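Cystathionine gamma-synthase (Xanthomonas oryzae pv. oryzae KACC 10331, PDB 6LD9) probably makes cystathionine in methionine biosynthesis, as a pyridoxal-phosphate-dependent enzyme of the trans-sulfuration family. Local coordinates at residues His109-Gly114 / Leu153-Ser158; Val183-Leu188 / Val203-Thr208. The protein carries 2 engineered substitutions. All coordinates share one frame; numbering follows the deposited sequence.

Contact 1 of 2, residues His109-Gly114 / Leu153-Ser158; sequences HDAYGG and LIETPS. With E9U ((2~{S})-4-[(2~{R})-2-azanyl-3-oxidanyl-3-oxidanylidene-propyl]sulfanyl-2-[(~{E})-[2-methyl-3-oxidanyl-5-(phosphonooxymethyl)pyridin-4-yl]methylideneamino]butanoic acid), chain G.
The backbone N of Y112 donates to E155 OE2, with 2.8 Å between Y112 N and E155 OE2. The bond is fairly straight, 160° at the hydrogen, and uses the syn lone pair of OE2. E155 reaches it with CG anti to the backbone N and an extended chain beyond. The same oxygen lies against A111, 3.6 Å from A111 CB to E155 OE2. The other carboxylate oxygen, OE1, accepts from the backbone N of N159, so both oxygens of E155 are held.

A second polar pair sits beside it. S158 OG donates to D110 OD2 over 2.7 Å. The hydroxyl comes from above the carboxylate plane, 62° out of it. S158 OG also accepts from a water, which donates as well to D110 O at 3.1 Å. R163 completes this corner: its NH2 forms a salt bridge with D110 OD2, and its backbone N bonds S158 OG. The buried carboxylate of D110 thus has a cationic partner.

Y112 carries the contact into the active site. Its CG is anti to the backbone N (chi1 167°), which takes the ring away from E155 and over E9U. E9U is the pyridoxal phosphate cofactor in imine linkage to cystathionine, an external aldimine. One face of the ring covers its pyridine and imine side, with C4A 3.5 Å above the plane and offset toward the rim. G114 N lies over the centre of the opposite face. The hydroxyl bonds R59 of the second subunit. E155 also touches E9U, 3.9 Å from CD to C2A.

Y112 is the N-cap residue of helix 113-124. A tyrosine stacked on the pyridine from the start of this helix is characteristic of the trans-sulfuration enzymes.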
loop_
_atom_site.group_PDB
_atom_site.type_symbol
_atom_site.label_atom_id
_atom_site.label_comp_id
_atom_site.label_asym_id
_atom_site.label_seq_id
_atom_site.Cartn_x
_atom_site.Cartn_y
_atom_site.Cartn_z
ATOM N N HIS C 109 -13.105 -23.180 29.154
ATOM C CA HIS C 109 -14.555 -22.849 29.099
ATOM C C HIS C 109 -14.714 -21.377 28.683
ATOM O O HIS C 109 -15.752 -20.987 28.196
ATOM C CB HIS C 109 -15.200 -23.199 30.457
ATOM C CG HIS C 109 -14.798 -22.300 31.581
ATOM N ND1 HIS C 109 -13.450 -22.003 31.892
ATOM C CD2 HIS C 109 -15.540 -21.572 32.459
ATOM C CE1 HIS C 109 -13.388 -21.131 32.887
ATOM N NE2 HIS C 109 -14.668 -20.854 33.271
ATOM N N ASP C 110 -13.753 -20.527 28.991
ATOM C CA ASP C 110 -13.953 -19.067 28.825
ATOM C C ASP C 110 -13.059 -18.487 27.715
ATOM O O ASP C 110 -12.786 -17.253 27.732
ATOM C CB ASP C 110 -13.670 -18.382 30.143
ATOM C CG ASP C 110 -12.240 -18.423 30.677
ATOM O OD1 ASP C 110 -11.364 -19.203 30.199
ATOM O OD2 ASP C 110 -12.023 -17.672 31.652
ATOM N N ALA C 111 -12.607 -19.327 26.787
ATOM C CA ALA C 111 -11.956 -18.891 25.527
ATOM C C ALA C 111 -12.834 -17.891 24.709
ATOM O O ALA C 111 -14.085 -17.879 24.855
ATOM C CB ALA C 111 -11.576 -20.117 24.733
ATOM N N TYR C 112 -12.173 -17.018 23.939
ATOM C CA TYR C 112 -12.752 -16.151 22.882
ATOM C C TYR C 112 -13.842 -16.941 22.160
ATOM O O TYR C 112 -13.588 -18.100 21.790
ATOM C CB TYR C 112 -11.626 -15.690 21.946
ATOM C CG TYR C 112 -12.108 -15.068 20.672
ATOM C CD1 TYR C 112 -13.042 -14.031 20.701
ATOM C CD2 TYR C 112 -11.727 -15.589 19.437
ATOM C CE1 TYR C 112 -13.570 -13.514 19.530
ATOM C CE2 TYR C 112 -12.248 -15.072 18.254
ATOM C CZ TYR C 112 -13.154 -14.020 18.309
ATOM O OH TYR C 112 -13.709 -13.547 17.165
ATOM N N GLY C 113 -15.026 -16.347 22.008
ATOM C CA GLY C 113 -16.203 -16.970 21.360
ATOM C C GLY C 113 -15.931 -17.428 19.922
ATOM O O GLY C 113 -16.513 -18.446 19.509
ATOM N N GLY C 114 -15.004 -16.790 19.215
ATOM C CA GLY C 114 -14.551 -17.288 17.917
ATOM C C GLY C 114 -13.826 -18.613 18.027
ATOM O O GLY C 114 -14.039 -19.500 17.158
ATOM N N LEU C 153 -5.069 -26.355 24.973
ATOM C CA LEU C 153 -5.032 -24.922 24.710
ATOM C C LEU C 153 -5.374 -24.138 25.974
ATOM O O LEU C 153 -6.411 -24.377 26.600
ATOM C CB LEU C 153 -6.036 -24.595 23.605
ATOM C CG LEU C 153 -6.012 -23.139 23.107
ATOM C CD1 LEU C 153 -5.988 -23.096 21.590
ATOM C CD2 LEU C 153 -7.235 -22.403 23.548
ATOM N N ILE C 154 -4.541 -23.138 26.222
ATOM C CA ILE C 154 -4.661 -22.136 27.301
ATOM C C ILE C 154 -4.823 -20.743 26.680
ATOM O O ILE C 154 -4.024 -20.380 25.819
ATOM C CB ILE C 154 -3.367 -22.228 28.133
ATOM C CG1 ILE C 154 -3.180 -23.607 28.749
ATOM C CG2 ILE C 154 -3.317 -21.136 29.173
ATOM C CD1 ILE C 154 -1.803 -23.843 29.262
ATOM N N GLU C 155 -5.771 -19.970 27.158
ATOM C CA GLU C 155 -5.935 -18.565 26.781
ATOM C C GLU C 155 -5.861 -17.767 28.080
ATOM O O GLU C 155 -6.843 -17.775 28.850
ATOM C CB GLU C 155 -7.240 -18.433 26.010
ATOM C CG GLU C 155 -7.489 -17.013 25.546
ATOM C CD GLU C 155 -8.915 -16.698 25.090
ATOM O OE1 GLU C 155 -9.526 -15.771 25.707
ATOM O OE2 GLU C 155 -9.418 -17.365 24.086
ATOM N N THR C 156 -4.689 -17.223 28.391
ATOM C CA THR C 156 -4.467 -16.460 29.655
ATOM C C THR C 156 -3.772 -15.143 29.308
ATOM O O THR C 156 -2.780 -15.123 28.585
ATOM C CB THR C 156 -3.726 -17.259 30.749
ATOM O OG1 THR C 156 -3.667 -16.468 31.945
ATOM C CG2 THR C 156 -2.338 -17.661 30.309
ATOM N N PRO C 157 -4.238 -14.013 29.845
ATOM C CA PRO C 157 -5.511 -13.885 30.526
ATOM C C PRO C 157 -6.673 -14.045 29.530
ATOM O O PRO C 157 -6.536 -13.685 28.388
ATOM C CB PRO C 157 -5.589 -12.413 30.976
ATOM C CG PRO C 157 -4.170 -11.940 30.908
ATOM C CD PRO C 157 -3.496 -12.756 29.841
ATOM N N SER C 158 -7.803 -14.524 30.026
ATOM C CA SER C 158 -8.952 -14.967 29.218
ATOM C C SER C 158 -9.784 -13.737 28.748
ATOM O O SER C 158 -9.808 -12.715 29.409
ATOM C CB SER C 158 -9.760 -15.993 29.995
ATOM O OG SER C 158 -10.555 -15.429 31.060
HETATM N N1 E9U G . -7.624 -15.132 20.028
HETATM C C2 E9U G . -8.149 -14.180 20.880
HETATM C C3 E9U G . -9.021 -13.107 20.404
HETATM N N E9U G . -10.807 -11.183 19.307
HETATM C CA E9U G . -11.648 -10.056 18.838
HETATM C C E9U G . -12.246 -9.438 20.070
HETATM O O E9U G . -12.366 -10.170 21.110
HETATM C CB E9U G . -12.668 -10.603 17.835
HETATM C CG E9U G . -13.844 -9.747 17.607
HETATM S SD E9U G . -15.326 -10.659 17.294
HETATM C CE E9U G . -15.448 -11.181 15.595
HETATM C CZ E9U G . -16.655 -11.366 14.628
HETATM C CH E9U G . -16.836 -12.819 14.359
HETATM N NH E9U G . -17.911 -10.607 14.735
HETATM C C2A E9U G . -7.794 -14.204 22.351
HETATM C C4 E9U G . -9.346 -13.080 18.995
HETATM C C4A E9U G . -10.247 -12.028 18.496
HETATM C C5 E9U G . -8.710 -14.126 18.169
HETATM C C5A E9U G . -8.912 -14.218 16.706
HETATM C C6 E9U G . -7.868 -15.102 18.748
HETATM O O1P E9U G . -9.786 -11.817 14.792
HETATM O O2P E9U G . -7.334 -11.949 14.161
HETATM O O3 E9U G . -9.557 -12.220 21.228
HETATM O O3P E9U G . -8.810 -13.855 13.634
HETATM O O4P E9U G . -8.030 -13.336 15.997
HETATM O OT E9U G . -12.668 -8.235 20.019
HETATM O OX1 E9U G . -17.912 -13.320 14.130
HETATM O OX2 E9U G . -15.851 -13.539 14.309
HETATM P P E9U G . -8.565 -12.691 14.561
HETATM O O HOH W 1 -13.031 -14.965 29.831
#

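Contact 2 of 2, residues Val183-Leu188 / Val203-Thr208; sequences VDNTFL and VLHSTT. With E9U ((2~{S})-4-[(2~{R})-2-azanyl-3-oxidanyl-3-oxidanylidene-propyl]sulfanyl-2-[(~{E})-[2-methyl-3-oxidanyl-5-(phosphonooxymethyl)pyridin-4-yl]methylideneamino]butanoic acid), chain G.
V183 and D184 pair in parallel register with V203 and L204. L204 N donates to V183 O over 2.9 Å, and N185 N donates to L204 O over 3.0 Å. The second bond is almost straight, 178° at the hydrogen. V203 CA also makes a CA-H...O contact with V183 O. Strand 180-184 ends here, but the pairing is prolonged by a side chain: S206 N donates to T186 OG1, 3.0 Å away.

T186 is tied back to D184. Its OG1 donates to D184 OD1 over 2.6 Å, through the syn lone pair. T186 N also bonds D184 OD1, closing an Asx turn. Two donors therefore hold the carboxylate of D184 in orientation. CG of D184 is anti to the backbone N (chi1 -174°), which carries the group toward the pyridine ring of E9U. OD2 comes within 2.6 Å of N1 of that ring, so the aspartate would be expected to polarise it. On the same face of the sheet, L204 CD1 packs 3.6 Å from D184 CG.

V203 CG2 packs against N185 CB on the other side. H205 lies alongside N185 and points the same way. Its NE2 bonds E76 of helix 63-76, while a water joins its ND1 to T186 O.

The end of 203-208 grips the phosphate. S206 OG donates to E9U O2P over 2.7 Å, and T208 OG1 donates to the same oxygen over 2.8 Å. K209, the predicted attachment lysine, follows directly. It is not attached here, consistent with the imine of E9U being made to cystathionine instead. An aspartate at the pyridine nitrogen, together with an S-x-T-K segment that binds the phosphate and supplies the lysine, marks the fold-type I pyridoxal phosphate enzymes.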
loop_
_atom_site.group_PDB
_atom_site.type_symbol
_atom_site.label_atom_id
_atom_site.label_comp_id
_atom_site.label_asym_id
_atom_site.label_seq_id
_atom_site.Cartn_x
_atom_site.Cartn_y
_atom_site.Cartn_z
ATOM N N VAL C 183 -0.523 -21.986 23.726
ATOM C CA VAL C 183 -1.049 -20.825 24.512
ATOM C C VAL C 183 -1.424 -19.689 23.577
ATOM O O VAL C 183 -0.573 -19.293 22.811
ATOM C CB VAL C 183 -0.032 -20.333 25.554
ATOM C CG1 VAL C 183 -0.614 -19.204 26.401
ATOM C CG2 VAL C 183 0.391 -21.496 26.419
ATOM N N ASP C 184 -2.660 -19.216 23.674
ATOM C CA ASP C 184 -3.139 -18.011 22.974
ATOM C C ASP C 184 -2.698 -16.816 23.809
ATOM O O ASP C 184 -3.257 -16.599 24.842
ATOM C CB ASP C 184 -4.650 -18.036 22.709
ATOM C CG ASP C 184 -5.132 -16.861 21.843
ATOM O OD1 ASP C 184 -4.406 -15.830 21.769
ATOM O OD2 ASP C 184 -6.271 -16.950 21.292
ATOM N N ASN C 185 -1.739 -16.070 23.330
ATOM C CA ASN C 185 -1.040 -15.016 24.114
ATOM C C ASN C 185 -1.409 -13.649 23.543
ATOM O O ASN C 185 -0.633 -12.705 23.692
ATOM C CB ASN C 185 0.473 -15.295 24.097
ATOM C CG ASN C 185 1.292 -14.398 25.002
ATOM O OD1 ASN C 185 2.445 -14.048 24.686
ATOM N ND2 ASN C 185 0.701 -14.075 26.128
ATOM N N THR C 186 -2.587 -13.547 22.934
ATOM C CA THR C 186 -3.036 -12.324 22.246
ATOM C C THR C 186 -3.069 -11.150 23.229
ATOM O O THR C 186 -2.747 -10.014 22.850
ATOM C CB THR C 186 -4.428 -12.547 21.621
ATOM O OG1 THR C 186 -4.283 -13.488 20.564
ATOM C CG2 THR C 186 -5.082 -11.290 21.064
ATOM N N PHE C 187 -3.771 -11.358 24.318
ATOM C CA PHE C 187 -4.112 -10.306 25.299
ATOM C C PHE C 187 -2.901 -9.638 25.928
ATOM O O PHE C 187 -3.032 -8.476 26.250
ATOM C CB PHE C 187 -4.980 -10.881 26.384
ATOM C CG PHE C 187 -6.425 -10.547 26.179
ATOM C CD1 PHE C 187 -6.972 -10.614 24.895
ATOM C CD2 PHE C 187 -7.235 -10.237 27.275
ATOM C CE1 PHE C 187 -8.314 -10.309 24.715
ATOM C CE2 PHE C 187 -8.570 -9.905 27.070
ATOM C CZ PHE C 187 -9.103 -9.932 25.792
ATOM N N LEU C 188 -1.749 -10.286 26.025
ATOM C CA LEU C 188 -0.592 -9.587 26.636
ATOM C C LEU C 188 0.496 -9.241 25.634
ATOM O O LEU C 188 1.249 -8.299 25.938
ATOM C CB LEU C 188 -0.051 -10.455 27.754
ATOM C CG LEU C 188 -0.944 -10.505 28.993
ATOM C CD1 LEU C 188 -0.373 -11.451 30.054
ATOM C CD2 LEU C 188 -1.087 -9.123 29.572
ATOM N N VAL C 203 3.086 -21.070 20.922
ATOM C CA VAL C 203 2.348 -19.852 21.307
ATOM C C VAL C 203 1.713 -19.257 20.048
ATOM O O VAL C 203 2.329 -19.324 18.980
ATOM C CB VAL C 203 3.268 -18.888 22.059
ATOM C CG1 VAL C 203 4.383 -18.383 21.198
ATOM C CG2 VAL C 203 2.490 -17.706 22.569
ATOM N N LEU C 204 0.498 -18.763 20.151
ATOM C CA LEU C 204 -0.139 -18.123 19.000
ATOM C C LEU C 204 -0.720 -16.766 19.349
ATOM O O LEU C 204 -0.870 -16.441 20.520
ATOM C CB LEU C 204 -1.147 -19.081 18.367
ATOM C CG LEU C 204 -2.391 -19.469 19.118
ATOM C CD1 LEU C 204 -3.401 -18.342 19.060
ATOM C CD2 LEU C 204 -2.955 -20.756 18.492
ATOM N N HIS C 205 -0.936 -15.969 18.324
ATOM C CA HIS C 205 -1.383 -14.571 18.478
ATOM C C HIS C 205 -2.384 -14.228 17.382
ATOM O O HIS C 205 -2.156 -14.598 16.208
ATOM C CB HIS C 205 -0.181 -13.641 18.283
ATOM C CG HIS C 205 0.796 -13.652 19.387
ATOM N ND1 HIS C 205 0.557 -12.960 20.579
ATOM C CD2 HIS C 205 2.041 -14.202 19.463
ATOM C CE1 HIS C 205 1.619 -13.108 21.366
ATOM N NE2 HIS C 205 2.532 -13.931 20.708
ATOM N N SER C 206 -3.383 -13.439 17.699
ATOM C CA SER C 206 -3.988 -12.527 16.695
ATOM C C SER C 206 -3.070 -11.324 16.623
ATOM O O SER C 206 -3.027 -10.634 17.624
ATOM C CB SER C 206 -5.373 -12.131 17.075
ATOM O OG SER C 206 -5.854 -11.083 16.269
ATOM N N THR C 207 -2.280 -11.157 15.581
ATOM C CA THR C 207 -1.450 -9.946 15.397
ATOM C C THR C 207 -2.334 -8.715 15.150
ATOM O O THR C 207 -1.808 -7.594 15.150
ATOM C CB THR C 207 -0.483 -10.108 14.238
ATOM O OG1 THR C 207 -1.273 -10.372 13.078
ATOM C CG2 THR C 207 0.521 -11.192 14.549
ATOM N N THR C 208 -3.626 -8.948 14.927
ATOM C CA THR C 208 -4.640 -7.886 14.731
ATOM C C THR C 208 -4.632 -6.933 15.946
ATOM O O THR C 208 -4.989 -5.753 15.823
ATOM C CB THR C 208 -5.995 -8.562 14.562
ATOM O OG1 THR C 208 -5.922 -9.616 13.589
ATOM C CG2 THR C 208 -7.072 -7.583 14.169
HETATM N N1 E9U G . -7.624 -15.132 20.028
HETATM C C2 E9U G . -8.149 -14.180 20.880
HETATM C C3 E9U G . -9.021 -13.107 20.404
HETATM N N E9U G . -10.807 -11.183 19.307
HETATM C CA E9U G . -11.648 -10.056 18.838
HETATM C C E9U G . -12.246 -9.438 20.070
HETATM O O E9U G . -12.366 -10.170 21.110
HETATM C CB E9U G . -12.668 -10.603 17.835
HETATM C CG E9U G . -13.844 -9.747 17.607
HETATM S SD E9U G . -15.326 -10.659 17.294
HETATM C CE E9U G . -15.448 -11.181 15.595
HETATM C CZ E9U G . -16.655 -11.366 14.628
HETATM C CH E9U G . -16.836 -12.819 14.359
HETATM N NH E9U G . -17.911 -10.607 14.735
HETATM C C2A E9U G . -7.794 -14.204 22.351
HETATM C C4 E9U G . -9.346 -13.080 18.995
HETATM C C4A E9U G . -10.247 -12.028 18.496
HETATM C C5 E9U G . -8.710 -14.126 18.169
HETATM C C5A E9U G . -8.912 -14.218 16.706
HETATM C C6 E9U G . -7.868 -15.102 18.748
HETATM O O1P E9U G . -9.786 -11.817 14.792
HETATM O O2P E9U G . -7.334 -11.949 14.161
HETATM O O3 E9U G . -9.557 -12.220 21.228
HETATM O O3P E9U G . -8.810 -13.855 13.634
HETATM O O4P E9U G . -8.030 -13.336 15.997
HETATM O OT E9U G . -12.668 -8.235 20.019
HETATM O OX1 E9U G . -17.912 -13.320 14.130
HETATM O OX2 E9U G . -15.851 -13.539 14.309
HETATM P P E9U G . -8.565 -12.691 14.561
HETATM O O HOH W 2 -0.493 -10.185 21.158
#

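The chain leaves strand 104-108 into residues 109-114. It then runs through helix 113-124, strand 129-133 and helix 138-145, and contact 1 closes this loop when strand 151-155 arrives. Helix 167-176 leads on to strand 180-184. From there a shorter, helix-free connection returns to strand 202-206, where contact 2 closes. The two loops follow in series and neither crosses the other. Strands 151-155 and 180-184 are neighbours in the seven-stranded mixed sheet, joined by a probable hydrogen bond of 2.8 Å from D184 N to I154 O. P157 also packs on L188. Both contacts touch E9U: contact 1 covers one face of its pyridine, and contact 2 meets the ring nitrogen and the phosphate.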